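Local coordinates for protein betaine aldehyde dehydrogenase (PDB 4QTO) that oxidises betaine aldehyde to glycine betaine with NAD as the probable electron acceptor, as a member of the aldehyde dehydrogenase family, at residues I319-S324 / V420-F425; N284-F289 / A445-D450; G375-V380 / I401-T406; A297-L302 / I334-K339. One frame throughout, in Å; residues are numbered along the deposited sequence. Where two conformers were deposited one is given.

Contact 1. Residues I319-S324 / V420-F425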
loop_
_atom_site.group_PDB
_atom_site.type_symbol
_atom_site.label_atom_id
_atom_site.label_comp_id
_atom_site.label_asym_id
_atom_site.label_seq_id
_atom_site.Cartn_x
_atom_site.Cartn_y
_atom_site.Cartn_z
ATOM N N ILE A 319 22.549 1.233 -30.038
ATOM C CA ILE A 319 23.427 2.183 -29.345
ATOM C C ILE A 319 23.197 3.564 -29.941
ATOM O O ILE A 319 23.187 3.746 -31.173
ATOM C CB ILE A 319 24.896 1.797 -29.425
ATOM C CG1 ILE A 319 25.132 0.435 -28.745
ATOM C CG2 ILE A 319 25.757 2.905 -28.814
ATOM C CD1 ILE A 319 26.448 -0.209 -29.035
ATOM N N LEU A 320 22.963 4.538 -29.074
ATOM C CA LEU A 320 22.760 5.940 -29.438
ATOM C C LEU A 320 23.879 6.694 -28.745
ATOM O O LEU A 320 23.931 6.744 -27.518
ATOM C CB LEU A 320 21.408 6.453 -28.988
ATOM C CG LEU A 320 20.217 5.850 -29.685
ATOM C CD1 LEU A 320 18.903 6.077 -28.988
ATOM C CD2 LEU A 320 20.156 6.424 -31.069
ATOM N N VAL A 321 24.812 7.254 -29.523
ATOM C CA VAL A 321 26.010 7.890 -28.946
ATOM C C VAL A 321 26.095 9.343 -29.402
ATOM O O VAL A 321 25.798 9.692 -30.563
ATOM C CB VAL A 321 27.298 7.097 -29.299
ATOM C CG1 VAL A 321 27.518 7.018 -30.794
ATOM C CG2 VAL A 321 28.514 7.704 -28.608
ATOM N N GLN A 322 26.462 10.219 -28.494
ATOM C CA GLN A 322 26.511 11.630 -28.824
ATOM C C GLN A 322 27.493 11.881 -29.983
ATOM O O GLN A 322 28.582 11.330 -29.978
ATOM C CB GLN A 322 26.794 12.472 -27.562
ATOM C CG GLN A 322 26.469 13.927 -27.771
ATOM C CD GLN A 322 26.161 14.644 -26.466
ATOM O OE1 GLN A 322 26.586 14.254 -25.371
ATOM N NE2 GLN A 322 25.337 15.679 -26.568
ATOM N N ASN A 323 27.075 12.714 -30.953
ATOM C CA ASN A 323 27.883 12.951 -32.137
ATOM C C ASN A 323 29.313 13.326 -31.843
ATOM O O ASN A 323 30.245 12.907 -32.566
ATOM C CB ASN A 323 27.247 14.019 -33.039
ATOM C CG ASN A 323 26.016 13.510 -33.766
ATOM O OD1 ASN A 323 25.935 12.328 -34.137
ATOM N ND2 ASN A 323 25.064 14.403 -34.006
ATOM N N SER A 324 29.509 14.132 -30.810
ATOM C CA SER A 324 30.833 14.586 -30.436
ATOM C C SER A 324 31.847 13.494 -30.127
ATOM O O SER A 324 33.058 13.695 -30.311
ATOM C CB SER A 324 30.707 15.555 -29.242
ATOM O OG SER A 324 30.003 14.920 -28.192
ATOM N N VAL A 420 24.847 -5.171 -32.823
ATOM C CA VAL A 420 24.417 -3.841 -32.378
ATOM C C VAL A 420 24.498 -2.875 -33.546
ATOM O O VAL A 420 25.294 -3.062 -34.463
ATOM C CB VAL A 420 25.266 -3.279 -31.215
ATOM C CG1 VAL A 420 25.301 -4.270 -30.054
ATOM C CG2 VAL A 420 26.685 -2.945 -31.635
ATOM N N THR A 421 23.631 -1.859 -33.526
ATOM C CA THR A 421 23.690 -0.745 -34.474
ATOM C C THR A 421 24.160 0.469 -33.677
ATOM O O THR A 421 23.953 0.521 -32.452
ATOM C CB THR A 421 22.319 -0.401 -35.115
ATOM O OG1 THR A 421 21.325 -0.199 -34.090
ATOM C CG2 THR A 421 21.868 -1.500 -36.034
ATOM N N VAL A 422 24.761 1.430 -34.351
ATOM C CA VAL A 422 25.230 2.653 -33.729
ATOM C C VAL A 422 24.672 3.848 -34.501
ATOM O O VAL A 422 24.918 3.974 -35.716
ATOM C CB VAL A 422 26.781 2.748 -33.686
ATOM C CG1 VAL A 422 27.216 3.986 -32.911
ATOM C CG2 VAL A 422 27.387 1.505 -33.014
ATOM N N GLU A 423 23.977 4.734 -33.799
ATOM C CA GLU A 423 23.431 5.962 -34.362
ATOM C C GLU A 423 23.952 7.106 -33.540
ATOM O O GLU A 423 24.125 6.961 -32.318
ATOM C CB GLU A 423 21.905 6.020 -34.241
ATOM C CG GLU A 423 21.134 5.113 -35.186
ATOM C CD GLU A 423 19.726 4.882 -34.664
ATOM O OE1 GLU A 423 18.799 5.627 -35.033
ATOM O OE2 GLU A 423 19.596 4.031 -33.757
ATOM N N GLY A 424 24.141 8.251 -34.175
ATOM C CA GLY A 424 24.563 9.428 -33.438
ATOM C C GLY A 424 23.388 10.329 -33.083
ATOM O O GLY A 424 22.333 10.291 -33.747
ATOM N N PHE A 425 23.555 11.140 -32.039
ATOM C CA PHE A 425 22.560 12.157 -31.682
ATOM C C PHE A 425 23.288 13.440 -31.287
ATOM O O PHE A 425 24.406 13.397 -30.760
ATOM C CB PHE A 425 21.614 11.726 -30.583
ATOM C CG PHE A 425 22.260 11.519 -29.242
ATOM C CD1 PHE A 425 22.445 12.601 -28.381
ATOM C CD2 PHE A 425 22.670 10.263 -28.828
ATOM C CE1 PHE A 425 23.029 12.418 -27.136
ATOM C CE2 PHE A 425 23.233 10.074 -27.583
ATOM C CZ PHE A 425 23.412 11.154 -26.738
HETATM O O HOH W 1 21.633 2.298 -33.195
#

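Contact 2. Residues N284-F289 / A445-D450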
loop_
_atom_site.group_PDB
_atom_site.type_symbol
_atom_site.label_atom_id
_atom_site.label_comp_id
_atom_site.label_asym_id
_atom_site.label_seq_id
_atom_site.Cartn_x
_atom_site.Cartn_y
_atom_site.Cartn_z
ATOM N N ASN A 284 16.219 -2.229 -27.602
ATOM C CA ASN A 284 16.549 -1.478 -26.393
ATOM C C ASN A 284 17.675 -0.509 -26.583
ATOM O O ASN A 284 18.757 -0.927 -27.000
ATOM C CB ASN A 284 16.878 -2.491 -25.304
ATOM C CG ASN A 284 15.822 -3.577 -25.209
ATOM O OD1 ASN A 284 14.696 -3.331 -24.842
ATOM N ND2 ASN A 284 16.182 -4.786 -25.681
ATOM N N PRO A 285 17.427 0.773 -26.277
ATOM C CA PRO A 285 18.461 1.772 -26.473
ATOM C C PRO A 285 19.525 1.805 -25.387
ATOM O O PRO A 285 19.208 1.678 -24.208
ATOM C CB PRO A 285 17.665 3.064 -26.491
ATOM C CG PRO A 285 16.534 2.820 -25.552
ATOM C CD PRO A 285 16.178 1.376 -25.766
ATOM N N ASN A 286 20.767 2.075 -25.794
ATOM C CA ASN A 286 21.890 2.270 -24.863
ATOM C C ASN A 286 22.399 3.660 -25.225
ATOM O O ASN A 286 23.063 3.844 -26.262
ATOM C CB ASN A 286 22.916 1.184 -25.071
ATOM C CG ASN A 286 24.027 1.247 -24.061
ATOM O OD1 ASN A 286 24.110 2.212 -23.289
ATOM N ND2 ASN A 286 24.882 0.237 -24.051
ATOM N N ILE A 287 22.035 4.663 -24.434
ATOM C CA ILE A 287 22.302 6.055 -24.737
ATOM C C ILE A 287 23.574 6.519 -24.013
ATOM O O ILE A 287 23.629 6.523 -22.781
ATOM C CB ILE A 287 21.113 6.926 -24.289
ATOM C CG1 ILE A 287 19.829 6.474 -24.990
ATOM C CG2 ILE A 287 21.373 8.389 -24.548
ATOM C CD1 ILE A 287 18.573 7.106 -24.447
ATOM N N ILE A 288 24.553 6.948 -24.793
ATOM C CA ILE A 288 25.859 7.334 -24.263
ATOM C C ILE A 288 26.159 8.793 -24.569
ATOM O O ILE A 288 26.328 9.185 -25.728
ATOM C CB ILE A 288 26.926 6.410 -24.847
ATOM C CG1 ILE A 288 26.592 4.926 -24.586
ATOM C CG2 ILE A 288 28.305 6.785 -24.326
ATOM C CD1 ILE A 288 27.477 3.978 -25.349
ATOM N N PHE A 289 26.188 9.609 -23.530
ATOM C CA PHE A 289 26.514 11.031 -23.661
ATOM C C PHE A 289 28.006 11.278 -23.665
ATOM O O PHE A 289 28.796 10.436 -23.201
ATOM C CB PHE A 289 25.868 11.813 -22.532
ATOM C CG PHE A 289 24.391 12.033 -22.716
ATOM C CD1 PHE A 289 23.946 13.132 -23.435
ATOM C CD2 PHE A 289 23.464 11.151 -22.216
ATOM C CE1 PHE A 289 22.602 13.349 -23.637
ATOM C CE2 PHE A 289 22.104 11.365 -22.399
ATOM C CZ PHE A 289 21.672 12.484 -23.120
ATOM N N ALA A 445 19.233 2.104 -21.310
ATOM C CA ALA A 445 20.185 2.716 -20.384
ATOM C C ALA A 445 20.573 4.115 -20.816
ATOM O O ALA A 445 20.519 4.469 -22.009
ATOM C CB ALA A 445 21.453 1.895 -20.330
ATOM N N VAL A 446 21.006 4.891 -19.824
ATOM C CA VAL A 446 21.563 6.205 -20.048
ATOM C C VAL A 446 22.879 6.285 -19.301
ATOM O O VAL A 446 22.933 6.028 -18.086
ATOM C CB VAL A 446 20.657 7.352 -19.519
ATOM C CG1 VAL A 446 21.286 8.680 -19.949
ATOM C CG2 VAL A 446 19.241 7.201 -20.032
ATOM N N PHE A 447 23.959 6.603 -20.025
ATOM C CA PHE A 447 25.303 6.762 -19.452
ATOM C C PHE A 447 25.699 8.239 -19.485
ATOM O O PHE A 447 25.775 8.861 -20.583
ATOM C CB PHE A 447 26.335 5.909 -20.192
ATOM C CG PHE A 447 26.253 4.465 -19.847
ATOM C CD1 PHE A 447 25.336 3.630 -20.462
ATOM C CD2 PHE A 447 27.042 3.939 -18.839
ATOM C CE1 PHE A 447 25.218 2.294 -20.086
ATOM C CE2 PHE A 447 26.912 2.612 -18.448
ATOM C CZ PHE A 447 26.009 1.785 -19.062
ATOM N N SER A 448 25.941 8.788 -18.302
ATOM C CA SER A 448 26.412 10.149 -18.138
ATOM C C SER A 448 26.856 10.369 -16.704
ATOM O O SER A 448 26.181 9.871 -15.809
ATOM C CB SER A 448 25.269 11.141 -18.394
ATOM O OG SER A 448 25.699 12.483 -18.148
ATOM N N LYS A 449 27.946 11.102 -16.485
ATOM C CA LYS A 449 28.354 11.428 -15.126
ATOM C C LYS A 449 27.434 12.495 -14.541
ATOM O O LYS A 449 27.457 12.708 -13.332
ATOM C CB LYS A 449 29.815 11.890 -15.072
ATOM C CG LYS A 449 30.774 10.753 -15.334
ATOM C CD LYS A 449 32.254 11.102 -15.410
ATOM C CE LYS A 449 32.624 11.793 -16.721
ATOM N NZ LYS A 449 34.101 11.939 -16.893
ATOM N N ASP A 450 26.653 13.173 -15.396
ATOM C CA ASP A 450 25.700 14.180 -14.972
ATOM C C ASP A 450 24.420 13.414 -14.605
ATOM O O ASP A 450 23.571 13.147 -15.448
ATOM C CB ASP A 450 25.445 15.176 -16.115
ATOM C CG ASP A 450 24.466 16.309 -15.760
ATOM O OD1 ASP A 450 23.720 16.220 -14.750
ATOM O OD2 ASP A 450 24.427 17.261 -16.565
#

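Contact 3. Residues G375-V380 / I401-T406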
loop_
_atom_site.group_PDB
_atom_site.type_symbol
_atom_site.label_atom_id
_atom_site.label_comp_id
_atom_site.label_asym_id
_atom_site.label_seq_id
_atom_site.Cartn_x
_atom_site.Cartn_y
_atom_site.Cartn_z
ATOM N N GLY A 375 21.962 0.421 -46.985
ATOM C CA GLY A 375 23.059 1.379 -46.960
ATOM C C GLY A 375 23.844 1.464 -45.681
ATOM O O GLY A 375 24.639 2.386 -45.525
ATOM N N ALA A 376 23.619 0.545 -44.738
ATOM C CA ALA A 376 24.378 0.548 -43.501
ATOM C C ALA A 376 25.687 -0.191 -43.715
ATOM O O ALA A 376 25.840 -0.955 -44.642
ATOM C CB ALA A 376 23.599 -0.113 -42.374
ATOM N N THR A 377 26.656 0.069 -42.845
ATOM C CA THR A 377 27.975 -0.566 -42.930
ATOM C C THR A 377 28.154 -1.661 -41.888
ATOM O O THR A 377 27.882 -1.407 -40.731
ATOM C CB THR A 377 29.051 0.510 -42.671
ATOM O OG1 THR A 377 29.091 1.403 -43.813
ATOM C CG2 THR A 377 30.406 -0.096 -42.485
ATOM N N ILE A 378 28.606 -2.864 -42.298
ATOM C CA ILE A 378 28.917 -3.916 -41.336
ATOM C C ILE A 378 30.364 -3.599 -40.966
ATOM O O ILE A 378 31.306 -3.936 -41.729
ATOM C CB ILE A 378 28.811 -5.327 -41.935
ATOM C CG1 ILE A 378 27.453 -5.558 -42.584
ATOM C CG2 ILE A 378 29.081 -6.376 -40.871
ATOM C CD1 ILE A 378 26.271 -5.377 -41.692
ATOM N N ALA A 379 30.561 -2.925 -39.847
ATOM C CA ALA A 379 31.876 -2.471 -39.455
ATOM C C ALA A 379 32.823 -3.575 -39.001
ATOM O O ALA A 379 34.048 -3.465 -39.181
ATOM C CB ALA A 379 31.773 -1.394 -38.407
ATOM N N VAL A 380 32.267 -4.619 -38.410
ATOM C CA VAL A 380 33.030 -5.770 -37.956
ATOM C C VAL A 380 32.050 -6.924 -37.787
ATOM O O VAL A 380 30.866 -6.696 -37.495
ATOM C CB VAL A 380 33.813 -5.476 -36.659
ATOM C CG1 VAL A 380 32.878 -5.180 -35.508
ATOM C CG2 VAL A 380 34.745 -6.625 -36.304
ATOM N N ILE A 401 27.167 -2.622 -36.542
ATOM C CA ILE A 401 26.642 -1.995 -37.751
ATOM C C ILE A 401 26.637 -0.476 -37.540
ATOM O O ILE A 401 26.069 0.019 -36.576
ATOM C CB ILE A 401 25.236 -2.531 -38.087
ATOM C CG1 ILE A 401 25.324 -4.055 -38.322
ATOM C CG2 ILE A 401 24.676 -1.830 -39.312
ATOM C CD1 ILE A 401 24.011 -4.748 -38.657
ATOM N N THR A 402 27.263 0.242 -38.466
ATOM C CA THR A 402 27.395 1.694 -38.406
ATOM C C THR A 402 26.765 2.383 -39.618
ATOM O O THR A 402 26.273 1.730 -40.536
ATOM C CB THR A 402 28.874 2.098 -38.322
ATOM O OG1 THR A 402 29.573 1.601 -39.465
ATOM C CG2 THR A 402 29.526 1.553 -37.061
ATOM N N ASN A 403 26.775 3.718 -39.606
ATOM C CA ASN A 403 26.239 4.492 -40.750
ATOM C C ASN A 403 24.764 4.097 -41.000
ATOM O O ASN A 403 24.354 3.821 -42.137
ATOM C CB ASN A 403 27.088 4.312 -42.011
ATOM C CG ASN A 403 26.844 5.401 -43.048
ATOM O OD1 ASN A 403 26.455 6.512 -42.712
ATOM N ND2 ASN A 403 27.112 5.089 -44.319
ATOM N N CYS A 404 24.005 4.003 -39.917
ATOM C CA CYS A 404 22.585 3.655 -40.016
ATOM C C CYS A 404 21.697 4.754 -39.411
ATOM O O CYS A 404 22.200 5.730 -38.829
ATOM C CB CYS A 404 22.242 2.201 -39.577
ATOM S SG CYS A 404 23.059 1.288 -38.263
ATOM N N ASP A 405 20.396 4.671 -39.672
ATOM C CA ASP A 405 19.475 5.661 -39.187
ATOM C C ASP A 405 18.150 5.029 -38.877
ATOM O O ASP A 405 17.862 3.909 -39.263
ATOM C CB ASP A 405 19.331 6.814 -40.162
ATOM C CG ASP A 405 18.582 6.440 -41.380
ATOM O OD1 ASP A 405 17.335 6.455 -41.333
ATOM O OD2 ASP A 405 19.232 6.252 -42.438
ATOM N N THR A 406 17.358 5.775 -38.139
ATOM C CA THR A 406 16.097 5.287 -37.608
ATOM C C THR A 406 15.090 4.782 -38.646
ATOM O O THR A 406 14.221 3.966 -38.317
ATOM C CB THR A 406 15.478 6.360 -36.688
ATOM O OG1 THR A 406 14.481 5.771 -35.855
ATOM C CG2 THR A 406 14.904 7.524 -37.485
HETATM O O HOH W 2 27.256 2.748 -45.013
#

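Contact 4. Residues A297-L302 / I334-K339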
loop_
_atom_site.group_PDB
_atom_site.type_symbol
_atom_site.label_atom_id
_atom_site.label_comp_id
_atom_site.label_asym_id
_atom_site.label_seq_id
_atom_site.Cartn_x
_atom_site.Cartn_y
_atom_site.Cartn_z
ATOM N N ALA A 297 31.313 3.068 -20.466
ATOM C CA ALA A 297 30.321 3.017 -21.534
ATOM C C ALA A 297 30.707 2.004 -22.590
ATOM O O ALA A 297 29.822 1.306 -23.134
ATOM C CB ALA A 297 30.121 4.381 -22.155
ATOM N N VAL A 298 32.008 1.893 -22.893
ATOM C CA VAL A 298 32.473 0.886 -23.836
ATOM C C VAL A 298 32.274 -0.524 -23.260
ATOM O O VAL A 298 31.710 -1.408 -23.931
ATOM C CB VAL A 298 33.949 1.086 -24.213
ATOM C CG1 VAL A 298 34.447 -0.052 -25.077
ATOM C CG2 VAL A 298 34.112 2.408 -24.944
ATOM N N ASP A 299 32.667 -0.724 -22.006
ATOM C CA ASP A 299 32.483 -2.014 -21.331
ATOM C C ASP A 299 31.006 -2.434 -21.359
ATOM O O ASP A 299 30.664 -3.576 -21.707
ATOM C CB ASP A 299 32.952 -1.903 -19.873
ATOM C CG ASP A 299 32.741 -3.172 -19.063
ATOM O OD1 ASP A 299 33.584 -4.082 -19.142
ATOM O OD2 ASP A 299 31.789 -3.200 -18.254
ATOM N N GLN A 300 30.127 -1.501 -20.977
ATOM C CA GLN A 300 28.711 -1.798 -20.889
ATOM C C GLN A 300 28.032 -1.910 -22.248
ATOM O O GLN A 300 26.999 -2.583 -22.377
ATOM C CB GLN A 300 27.992 -0.817 -19.954
ATOM C CG GLN A 300 28.420 -0.998 -18.496
ATOM C CD GLN A 300 27.789 -2.210 -17.839
ATOM O OE1 GLN A 300 27.589 -3.275 -18.455
ATOM N NE2 GLN A 300 27.458 -2.066 -16.573
ATOM N N ALA A 301 28.604 -1.314 -23.307
ATOM C CA ALA A 301 28.031 -1.458 -24.629
ATOM C C ALA A 301 28.321 -2.896 -25.103
ATOM O O ALA A 301 27.480 -3.537 -25.744
ATOM C CB ALA A 301 28.610 -0.453 -25.605
ATOM N N LEU A 302 29.508 -3.395 -24.785
ATOM C CA LEU A 302 29.847 -4.795 -25.096
ATOM C C LEU A 302 28.918 -5.727 -24.328
ATOM O O LEU A 302 28.371 -6.690 -24.881
ATOM C CB LEU A 302 31.294 -5.087 -24.734
ATOM C CG LEU A 302 32.360 -4.376 -25.574
ATOM C CD1 LEU A 302 33.672 -4.303 -24.800
ATOM C CD2 LEU A 302 32.541 -5.029 -26.934
ATOM N N ILE A 334 34.613 -1.270 -31.760
ATOM C CA ILE A 334 35.062 -2.185 -32.824
ATOM C C ILE A 334 36.346 -2.912 -32.436
ATOM O O ILE A 334 36.446 -4.137 -32.600
ATOM C CB ILE A 334 35.223 -1.446 -34.152
ATOM C CG1 ILE A 334 33.848 -1.047 -34.692
ATOM C CG2 ILE A 334 35.942 -2.322 -35.177
ATOM C CD1 ILE A 334 33.885 0.020 -35.761
ATOM N N ASP A 335 37.315 -2.178 -31.890
ATOM C CA ASP A 335 38.571 -2.781 -31.450
ATOM C C ASP A 335 38.330 -3.865 -30.392
ATOM O O ASP A 335 39.004 -4.908 -30.393
ATOM C CB ASP A 335 39.501 -1.708 -30.848
ATOM C CG ASP A 335 40.082 -0.771 -31.888
ATOM O OD1 ASP A 335 39.794 -0.923 -33.102
ATOM O OD2 ASP A 335 40.823 0.163 -31.475
ATOM N N ARG A 336 37.364 -3.644 -29.484
ATOM C CA ARG A 336 37.087 -4.640 -28.477
ATOM C C ARG A 336 36.321 -5.829 -29.048
ATOM O O ARG A 336 36.546 -6.973 -28.633
ATOM C CB ARG A 336 36.284 -4.016 -27.325
ATOM C CG ARG A 336 37.066 -3.027 -26.490
ATOM C CD ARG A 336 38.079 -3.684 -25.569
ATOM N NE ARG A 336 37.477 -4.475 -24.503
ATOM C CZ ARG A 336 36.952 -3.972 -23.394
ATOM N NH1 ARG A 336 36.930 -2.652 -23.193
ATOM N NH2 ARG A 336 36.455 -4.787 -22.486
ATOM N N VAL A 337 35.375 -5.566 -29.944
ATOM C CA VAL A 337 34.570 -6.635 -30.534
ATOM C C VAL A 337 35.473 -7.660 -31.219
ATOM O O VAL A 337 35.214 -8.863 -31.148
ATOM C CB VAL A 337 33.479 -6.091 -31.473
ATOM C CG1 VAL A 337 32.841 -7.196 -32.302
ATOM C CG2 VAL A 337 32.420 -5.379 -30.651
ATOM N N LYS A 338 36.556 -7.182 -31.827
ATOM C CA LYS A 338 37.517 -8.078 -32.494
ATOM C C LYS A 338 38.200 -9.062 -31.547
ATOM O O LYS A 338 38.705 -10.106 -31.997
ATOM C CB LYS A 338 38.610 -7.268 -33.204
ATOM C CG LYS A 338 38.112 -6.485 -34.406
ATOM C CD LYS A 338 39.222 -5.608 -34.958
ATOM C CE LYS A 338 38.763 -4.858 -36.194
ATOM N NZ LYS A 338 39.842 -3.960 -36.687
ATOM N N LYS A 339 38.236 -8.749 -30.258
ATOM C CA LYS A 339 38.903 -9.562 -29.259
ATOM C C LYS A 339 37.978 -10.526 -28.510
ATOM O O LYS A 339 38.456 -11.305 -27.709
ATOM C CB LYS A 339 39.574 -8.667 -28.224
ATOM C CG LYS A 339 40.586 -7.659 -28.782
ATOM C CD LYS A 339 41.174 -6.851 -27.639
ATOM C CE LYS A 339 41.947 -5.634 -28.116
ATOM N NZ LYS A 339 43.050 -6.004 -29.026
HETATM O O HOH W 3 36.040 -3.620 -20.030
#

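Contact 1. Residues I319-S324 / V420-F425
Phe425 turns one face of its ring onto Gln322 CA, which lies 3.8 Å from the centroid of the Phe425 ring and 12° off its normal, a CH-pi contact, while the two side chains cross obliquely. The ring reaches back over the neighbouring strand because chi1 of 66° places CG between the backbone N and the carbonyl carbon. Its edge meets the backbone, Phe425 CE2 coming 3.4 Å from Leu320 O. On the same face, Leu320 and Glu423 run side by side and point the same way, with Leu320 CD2 3.6 Å from Glu423 OE2. That carboxylate oxygen also takes a salt bridge from Arg318 and a hydrogen bond from a water that donates to Ile319 O and accepts from Thr421 OG1. The other face is aliphatic: Val321 and Val422 cross at a slant, Val321 CG1 3.7 Å from Val422 CG1, and Ile319 CD1 meets Val420 CG2 at 3.8 Å. Five backbone hydrogen bonds join the segments, the last from Asn323 N, just past the strand, to Phe425 O. Helix 428-436 packs on the Leu320 and Phe425 face, helix 323-337 on the valine face, and strands 285-288 and 399-402 flank the pair.

Contact 2. Residues N284-F289 / A445-D450
Phe289 extends from the end of its strand toward Val446 and Phe447, and nearly every step along one side of it meets something. CB lies 3.5 Å from Phe447 O, the carbonyl that also accepts the Phe289 N hydrogen bond at 3.1 Å. CG, set beside the backbone N by chi1 of -76°, starts a ring whose CD2 is still near this oxygen, 3.6 Å from Phe447 O and close to the ring plane. One atom farther out, Phe289 CE2 touches Val446 CG1 at 3.7 Å, again at the ring edge, while the ring of Phe425 packs edge-to-face with it from the adjoining part of the sheet. On the opposite face of the sheet, Asn286 and Phe447 meet obliquely, their amide and ring planes 44° apart and Asn286 OD1 3.4 Å from Phe447 CE1. Four backbone hydrogen bonds hold the parallel strands in register, among them Phe447 N to Ile287 O at 2.8 Å. Past the strand end, Ser448 OG accepts from Asp450 N in an ST turn and also hydrogen-bonds Asp291. Helix 294-306 lies against the Asn286 and Phe447 face and helix 451-460 against that of Val446, giving the three-layer alpha/beta architecture of the aldehyde dehydrogenase catalytic domain.

Contact 3. Residues G375-V380 / I401-T406
Thr377 and Thr402 form an antiparallel hydrogen-bonded pair at the edge of the mixed sheet, where strand 377-380 is the outermost strand within the chain. Thr377 N gives to Thr402 O at 2.9 Å, with an N-H...O angle of 171°, and Thr402 N returns a bond to Thr377 O. The tight side is aliphatic. Ile378 and Ile401 lie alongside each other, pointing the same way, with Ile378 CD1 3.7 Å from Ile401 CG1; Ile401 CG2, anti to its own nitrogen, turns instead to Ala376 CB at 3.7 Å. Helix 358-373 covers these isoleucines. On the other face the two threonine side chains cross, Thr402 OG1 coming 3.4 Å from Thr377 CB; Thr377 is partly exposed, Thr402 buried against helix 323-337. Beyond them, Ala379 and Val380 both face Val400 in a classic beta bulge. The loose side is the other end, where Gly375 closes the preceding helix in a Schellman motif, its positive phi of 98° suiting glycine. Gly375 and Asn403 are exposed, and here a water sits between the segments: it donates to Gly375 O at 2.7 Å and hydrogen-bonds Thr377 OG1 at 2.6 Å.

Contact 4. Residues A297-L302 / I334-K339
Leu302 and Val337 mark the nearest backbone approach of the two helical segments, their CA atoms 7.4 Å apart, so the segments meet through side chains and one water. This is helix-helix packing on one side of the catalytic-domain sheet, between helix 294-306 and the C-terminal part of helix 323-337. Leu302 points at the other helix and divides its two methyl groups between neighbouring residues. Leu302 CD2 meets Val337 CG2 at 3.7 Å, while Leu302 CD1 rests over the guanidinium of Arg336, 3.6 Å from Arg336 CZ and almost centred above the plane. The same methyl lies 3.6 Å from Arg336 CB. Both contacts are possible because the arginine folds back on itself: chi2 of -74° and chi3 of -67° bend the chain, bringing head and root to one carbon. Leu302 and Arg336 cross at about a right angle. Val298 CG1 adds a looser, oblique touch at 4.1 Å from Arg336 NH1. The charged ends serve the assembly. Arg336 NE and NH2 hydrogen-bond to the carbonyls of Ser519 and Phe518 of the second subunit, and both carboxylate oxygens of Asp299 accept backbone N-H groups from Val515 and Asn516 of that subunit, so the buried charges are met by its C-terminal tail. Asp299 and Arg336 do not form a direct salt bridge, although their opposite charges probably favour each other. A water lying in the guanidinium plane joins them, accepting from Arg336 NH2 at 2.8 Å and reaching Asp299 OD1 at 2.7 Å.

Contacts 1, 2 and 3 pair strands of one seven-stranded mixed sheet, and contact 4 packs two helices beside it. Across the sheet, contact 3 lies at one edge, contact 1 next and contact 2 beyond, with centres about 11 Å between 3 and 1 and about 10 Å between 1 and 2. Probable backbone hydrogen bonds between strands 399-402 and 419-425, and between 318-322 and 285-288, make the three continuous. In sequence, contact 2 encloses the others; contact 4 closes before contact 3 opens. Helix 323-337 follows directly from a strand of contact 1, and contact 4 touches all three sheet contacts, tying the sheet to the subunit interface.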